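Local coordinates for protein 2-hydroxyisobutyryl-CoA synthetase (Aquincola tertiaricarbonis, PDB 6HDY) that is an acyl-CoA synthetase of the ANL superfamily, built from an AMP-binding enzyme domain and the C-terminal domain characteristic of that family, at residues I50-Q55 with L82-F88; R315-Y319 with L347-D351. All coordinates share one frame; numbering follows the deposited sequence.

Contact 1: I50-Q55 with L82-F88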
loop_
_atom_site.group_PDB
_atom_site.type_symbol
_atom_site.label_atom_id
_atom_site.label_comp_id
_atom_site.label_asym_id
_atom_site.label_seq_id
_atom_site.Cartn_x
_atom_site.Cartn_y
_atom_site.Cartn_z
ATOM N N ILE A 50 -2.933 -1.717 35.478
ATOM C CA ILE A 50 -1.772 -1.571 34.573
ATOM C C ILE A 50 -0.581 -2.324 35.161
ATOM O O ILE A 50 0.036 -3.108 34.452
ATOM C CB ILE A 50 -1.454 -0.085 34.249
ATOM C CG1 ILE A 50 -2.498 0.487 33.281
ATOM C CG2 ILE A 50 -0.022 0.090 33.690
ATOM C CD1 ILE A 50 -2.660 1.977 33.342
ATOM N N LEU A 51 -0.323 -2.143 36.468
ATOM C CA LEU A 51 0.746 -2.821 37.207
ATOM C C LEU A 51 0.519 -4.334 37.171
ATOM O O LEU A 51 1.480 -5.085 36.997
ATOM C CB LEU A 51 0.816 -2.299 38.661
ATOM C CG LEU A 51 1.655 -3.105 39.684
ATOM C CD1 LEU A 51 3.146 -3.126 39.300
ATOM C CD2 LEU A 51 1.439 -2.591 41.109
ATOM N N GLY A 52 -0.747 -4.748 37.325
ATOM C CA GLY A 52 -1.169 -6.144 37.258
ATOM C C GLY A 52 -0.839 -6.744 35.906
ATOM O O GLY A 52 -0.247 -7.824 35.824
ATOM N N ARG A 53 -1.165 -6.004 34.835
ATOM C CA ARG A 53 -0.883 -6.403 33.454
ATOM C C ARG A 53 0.628 -6.451 33.190
ATOM O O ARG A 53 1.109 -7.353 32.508
ATOM C CB ARG A 53 -1.556 -5.430 32.461
ATOM C CG ARG A 53 -1.278 -5.762 30.972
ATOM C CD ARG A 53 -1.653 -7.187 30.544
ATOM N NE ARG A 53 -3.027 -7.527 30.918
ATOM C CZ ARG A 53 -4.097 -7.155 30.227
ATOM N NH1 ARG A 53 -3.962 -6.476 29.089
ATOM N NH2 ARG A 53 -5.307 -7.476 30.651
ATOM N N LEU A 54 1.349 -5.449 33.713
ATOM C CA LEU A 54 2.795 -5.264 33.612
ATOM C C LEU A 54 3.501 -6.505 34.132
ATOM O O LEU A 54 4.449 -6.972 33.508
ATOM C CB LEU A 54 3.190 -4.014 34.430
ATOM C CG LEU A 54 3.889 -2.828 33.742
ATOM C CD1 LEU A 54 3.719 -2.791 32.234
ATOM C CD2 LEU A 54 3.520 -1.508 34.392
ATOM N N GLN A 55 2.979 -7.088 35.216
ATOM C CA GLN A 55 3.490 -8.313 35.826
ATOM C C GLN A 55 3.278 -9.507 34.882
ATOM O O GLN A 55 4.208 -10.290 34.664
ATOM C CB GLN A 55 2.817 -8.558 37.187
ATOM C CG GLN A 55 3.202 -7.507 38.232
ATOM C CD GLN A 55 2.267 -7.495 39.420
ATOM O OE1 GLN A 55 1.040 -7.529 39.284
ATOM N NE2 GLN A 55 2.828 -7.419 40.613
ATOM N N LEU A 82 8.823 -6.772 40.358
ATOM C CA LEU A 82 7.922 -5.728 39.876
ATOM C C LEU A 82 6.750 -5.721 40.884
ATOM O O LEU A 82 5.834 -6.542 40.769
ATOM C CB LEU A 82 7.413 -6.071 38.463
ATOM C CG LEU A 82 7.224 -4.935 37.460
ATOM C CD1 LEU A 82 6.435 -5.415 36.254
ATOM C CD2 LEU A 82 6.556 -3.702 38.080
ATOM N N LYS A 83 6.825 -4.855 41.905
ATOM C CA LYS A 83 5.807 -4.805 42.962
ATOM C C LYS A 83 5.089 -3.458 43.043
ATOM O O LYS A 83 4.191 -3.294 43.866
ATOM C CB LYS A 83 6.402 -5.217 44.320
ATOM C CG LYS A 83 6.886 -6.667 44.366
ATOM C CD LYS A 83 7.252 -7.051 45.775
ATOM C CE LYS A 83 7.867 -8.418 45.906
ATOM N NZ LYS A 83 8.072 -8.763 47.343
ATOM N N SER A 84 5.468 -2.513 42.154
ATOM C CA SER A 84 4.909 -1.161 42.014
ATOM C C SER A 84 5.414 -0.527 40.710
ATOM O O SER A 84 6.371 -1.022 40.122
ATOM C CB SER A 84 5.290 -0.285 43.207
ATOM O OG SER A 84 6.675 0.009 43.241
ATOM N N LEU A 85 4.802 0.600 40.289
ATOM C CA LEU A 85 5.195 1.356 39.102
ATOM C C LEU A 85 6.580 1.989 39.303
ATOM O O LEU A 85 7.305 2.231 38.330
ATOM C CB LEU A 85 4.138 2.427 38.756
ATOM C CG LEU A 85 2.741 1.905 38.338
ATOM C CD1 LEU A 85 1.746 3.053 38.209
ATOM C CD2 LEU A 85 2.799 1.093 37.041
ATOM N N GLU A 86 6.949 2.225 40.573
ATOM C CA GLU A 86 8.251 2.758 40.962
ATOM C C GLU A 86 9.345 1.686 40.777
ATOM O O GLU A 86 10.473 2.026 40.432
ATOM C CB GLU A 86 8.252 3.372 42.389
ATOM C CG GLU A 86 6.935 3.346 43.167
ATOM C CD GLU A 86 5.732 4.119 42.648
ATOM O OE1 GLU A 86 5.891 5.285 42.217
ATOM O OE2 GLU A 86 4.612 3.563 42.717
ATOM N N ASP A 87 9.002 0.399 40.975
ATOM C CA ASP A 87 9.924 -0.728 40.762
ATOM C C ASP A 87 10.216 -0.864 39.270
ATOM O O ASP A 87 11.356 -1.107 38.884
ATOM C CB ASP A 87 9.314 -2.048 41.262
ATOM C CG ASP A 87 9.382 -2.318 42.750
ATOM O OD1 ASP A 87 10.301 -1.790 43.415
ATOM O OD2 ASP A 87 8.570 -3.109 43.234
ATOM N N PHE A 88 9.176 -0.697 38.441
ATOM C CA PHE A 88 9.230 -0.752 36.988
ATOM C C PHE A 88 10.230 0.260 36.411
ATOM O O PHE A 88 11.098 -0.133 35.638
ATOM C CB PHE A 88 7.820 -0.511 36.418
ATOM C CG PHE A 88 7.615 -0.921 34.982
ATOM C CD1 PHE A 88 7.651 -2.263 34.611
ATOM C CD2 PHE A 88 7.331 0.029 34.004
ATOM C CE1 PHE A 88 7.475 -2.641 33.274
ATOM C CE2 PHE A 88 7.101 -0.354 32.677
ATOM C CZ PHE A 88 7.196 -1.684 32.319
#

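Contact 2: R315-Y319 with L347-D351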
loop_
_atom_site.group_PDB
_atom_site.type_symbol
_atom_site.label_atom_id
_atom_site.label_comp_id
_atom_site.label_asym_id
_atom_site.label_seq_id
_atom_site.Cartn_x
_atom_site.Cartn_y
_atom_site.Cartn_z
ATOM N N ARG A 315 13.726 7.507 34.995
ATOM C CA ARG A 315 12.655 7.568 35.985
ATOM C C ARG A 315 11.688 8.660 35.570
ATOM O O ARG A 315 12.106 9.607 34.899
ATOM C CB ARG A 315 13.194 7.726 37.414
ATOM C CG ARG A 315 13.662 6.382 37.989
ATOM C CD ARG A 315 14.000 6.428 39.462
ATOM N NE ARG A 315 15.449 6.425 39.676
ATOM C CZ ARG A 315 16.148 7.471 40.107
ATOM N NH1 ARG A 315 17.463 7.380 40.263
ATOM N NH2 ARG A 315 15.536 8.616 40.396
ATOM N N ARG A 316 10.382 8.483 35.872
ATOM C CA ARG A 316 9.343 9.440 35.489
ATOM C C ARG A 316 9.633 10.833 36.035
ATOM O O ARG A 316 10.101 10.958 37.166
ATOM C CB ARG A 316 7.948 8.972 35.955
ATOM C CG ARG A 316 7.373 7.771 35.189
ATOM C CD ARG A 316 6.187 7.151 35.924
ATOM N NE ARG A 316 6.561 6.627 37.245
ATOM C CZ ARG A 316 5.701 6.279 38.203
ATOM N NH1 ARG A 316 4.393 6.388 38.004
ATOM N NH2 ARG A 316 6.144 5.831 39.369
ATOM N N VAL A 317 9.418 11.870 35.201
ATOM C CA VAL A 317 9.571 13.276 35.592
ATOM C C VAL A 317 8.206 13.716 36.153
ATOM O O VAL A 317 7.187 13.145 35.724
ATOM C CB VAL A 317 10.069 14.216 34.445
ATOM C CG1 VAL A 317 11.441 13.798 33.936
ATOM C CG2 VAL A 317 9.075 14.334 33.291
ATOM N N PRO A 318 8.123 14.693 37.098
ATOM C CA PRO A 318 6.793 15.114 37.591
ATOM C C PRO A 318 5.955 15.726 36.471
ATOM O O PRO A 318 6.526 16.164 35.466
ATOM C CB PRO A 318 7.129 16.185 38.654
ATOM C CG PRO A 318 8.553 15.959 39.009
ATOM C CD PRO A 318 9.198 15.476 37.750
ATOM N N TYR A 319 4.615 15.766 36.632
ATOM C CA TYR A 319 3.740 16.398 35.642
ATOM C C TYR A 319 4.037 17.894 35.564
ATOM O O TYR A 319 4.329 18.527 36.579
ATOM C CB TYR A 319 2.268 16.128 35.945
ATOM C CG TYR A 319 1.896 14.664 35.874
ATOM C CD1 TYR A 319 2.008 13.950 34.680
ATOM C CD2 TYR A 319 1.438 13.987 36.998
ATOM C CE1 TYR A 319 1.648 12.602 34.605
ATOM C CE2 TYR A 319 1.095 12.638 36.941
ATOM C CZ TYR A 319 1.196 11.950 35.742
ATOM O OH TYR A 319 0.824 10.631 35.695
ATOM N N LEU A 347 6.400 17.034 26.945
ATOM C CA LEU A 347 5.964 17.538 28.232
ATOM C C LEU A 347 4.634 16.832 28.469
ATOM O O LEU A 347 3.797 16.750 27.556
ATOM C CB LEU A 347 5.762 19.070 28.216
ATOM C CG LEU A 347 5.502 19.710 29.592
ATOM C CD1 LEU A 347 6.120 21.072 29.672
ATOM C CD2 LEU A 347 4.024 19.829 29.886
ATOM N N TRP A 348 4.439 16.350 29.699
ATOM C CA TRP A 348 3.208 15.686 30.110
ATOM C C TRP A 348 2.605 16.353 31.357
ATOM O O TRP A 348 3.339 16.853 32.216
ATOM C CB TRP A 348 3.368 14.141 30.256
ATOM C CG TRP A 348 4.080 13.590 31.478
ATOM C CD1 TRP A 348 4.980 14.231 32.288
ATOM C CD2 TRP A 348 4.023 12.233 31.941
ATOM N NE1 TRP A 348 5.429 13.374 33.268
ATOM C CE2 TRP A 348 4.853 12.143 33.082
ATOM C CE3 TRP A 348 3.335 11.079 31.505
ATOM C CZ2 TRP A 348 5.036 10.941 33.776
ATOM C CZ3 TRP A 348 3.486 9.906 32.218
ATOM C CH2 TRP A 348 4.342 9.838 33.330
ATOM N N THR A 349 1.265 16.411 31.406
ATOM C CA THR A 349 0.491 16.986 32.517
ATOM C C THR A 349 -0.609 16.004 32.883
ATOM O O THR A 349 -0.879 15.075 32.113
ATOM C CB THR A 349 -0.061 18.384 32.166
ATOM O OG1 THR A 349 -0.814 18.320 30.951
ATOM C CG2 THR A 349 1.025 19.438 32.069
ATOM N N ASN A 350 -1.193 16.157 34.070
ATOM C CA ASN A 350 -2.259 15.275 34.522
ATOM C C ASN A 350 -3.498 16.044 35.008
ATOM O O ASN A 350 -4.161 15.641 35.965
ATOM C CB ASN A 350 -1.761 14.267 35.557
ATOM C CG ASN A 350 -2.641 13.043 35.680
ATOM O OD1 ASN A 350 -3.316 12.632 34.725
ATOM N ND2 ASN A 350 -2.682 12.452 36.867
ATOM N N ASP A 351 -3.847 17.111 34.299
ATOM C CA ASP A 351 -5.037 17.889 34.637
ATOM C C ASP A 351 -6.242 17.341 33.866
ATOM O O ASP A 351 -6.067 16.620 32.888
ATOM C CB ASP A 351 -4.803 19.373 34.349
ATOM C CG ASP A 351 -3.590 19.910 35.075
ATOM O OD1 ASP A 351 -3.367 19.507 36.241
ATOM O OD2 ASP A 351 -2.837 20.697 34.466
#

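Contact 1: I50-Q55 with L82-F88
Helix 43-64 packs here against the capped start of the short helix 85-91: Leu51, Leu54 and Gln55 meet Leu82, in the turn leading into it, and Leu85 and Phe88 of its first turn. Leu54 lies over the Phe88 ring: its CG stands 3.8 Å from the ring centroid, 20° off the normal, a CH-pi contact displaced toward the rim on the CE1 side. Leu54 CD1 also rests on the ring, 3.6 Å from Phe88 CZ, while the second methyl, CD2, reaches Leu85 CD2 at 3.8 Å, with the Leu85 side chain nearly perpendicular to that of Leu54. Leu51 turns its CG away from its backbone N (chi1 166°), which carries CD1 to 3.7 Å from Leu82 CD2, where the two leucines run antiparallel alongside one another. At the margin of these apolar contacts Gln55 NE2 donates to Leu82 O at 3.1 Å; the oxygen lies close to the Gln55 amide plane, and NE2 is tilted modestly from the carbonyl plane. Within the turn itself Ser84 is the N-cap, its OG accepting from Asp87 N at 3.3 Å, while Asp87 OD2 takes Lys83 N at 2.8 Å through its anti lone pair. Leu54 and Phe88 also touch Thr328 of strand 322-329, so the seam continues onto the antiparallel sheet. Apolar groups thus make up most of the contacts, and the one hydrogen bond across them joins the helix to the carbonyl ahead of the capped turn.

Contact 2: R315-Y319 with L347-D351
Trp348 meets Val317 at the edge of its indole and Tyr319 over a face. At the edge, NE1 donates to Val317 O at 3.0 Å; the oxygen sits practically in the ring plane, yet the donor stands 43° out of the carbonyl plane, away from the lone-pair directions. Over the face comes the edge of the Tyr319 ring, an edge-to-face pair with planes at 50° and 4.6 Å between the centroids of the Tyr319 ring and the five-membered ring of Trp348; Tyr319 CE1 lies 3.6 Å from Trp348 CE2. The phenol is covered in turn by Asn350, whose CB stands almost straight above the Tyr319 ring, 3.5 Å from its centroid. The two side chains run abreast, and CG of Asn350 is swung away from its own backbone N (chi1 -159°), leading the amide along the ring toward CE2 and CZ. A CA-H...O contact from Tyr319 CA to Trp348 O accompanies backbone hydrogen bonds of Trp348 with Gly320 and of Val317 with Val308. Further out, the aliphatic part of Arg316 passes the six-membered end of the indole, with CG 4.1 Å from Trp348 CH2, while its guanidinium is drawn off to a salt bridge with Glu89. Pro360 touches both aromatic side chains. An edge-to-face Tyr-Trp pair and an indole-to-backbone bond thus link the end of outermost strand 315-316 to the loop after strand 340-347 of the same antiparallel sheet.

From the N terminus, contact 1 comes first: helix 43-64 runs on through a mainly helical passage, and residues 82-88 return to it, closing that loop. The chain then builds the parallel sheet before contact 2 opens at 315-319, runs through strands 322-329 and 340-347, and closes at 347-351. The two loops follow in series, neither nested nor crossing. Their centres are about 18 Å apart, but they meet directly where Glu86 OE1 forms a 2.9 Å salt bridge with Arg316 NH2. Contact 1 joins two N-terminal helices, and contact 2 ties the end of strand 315-316 to the loop leaving strand 340-347; Tyr305 of strand 304-310 touches side chains of both.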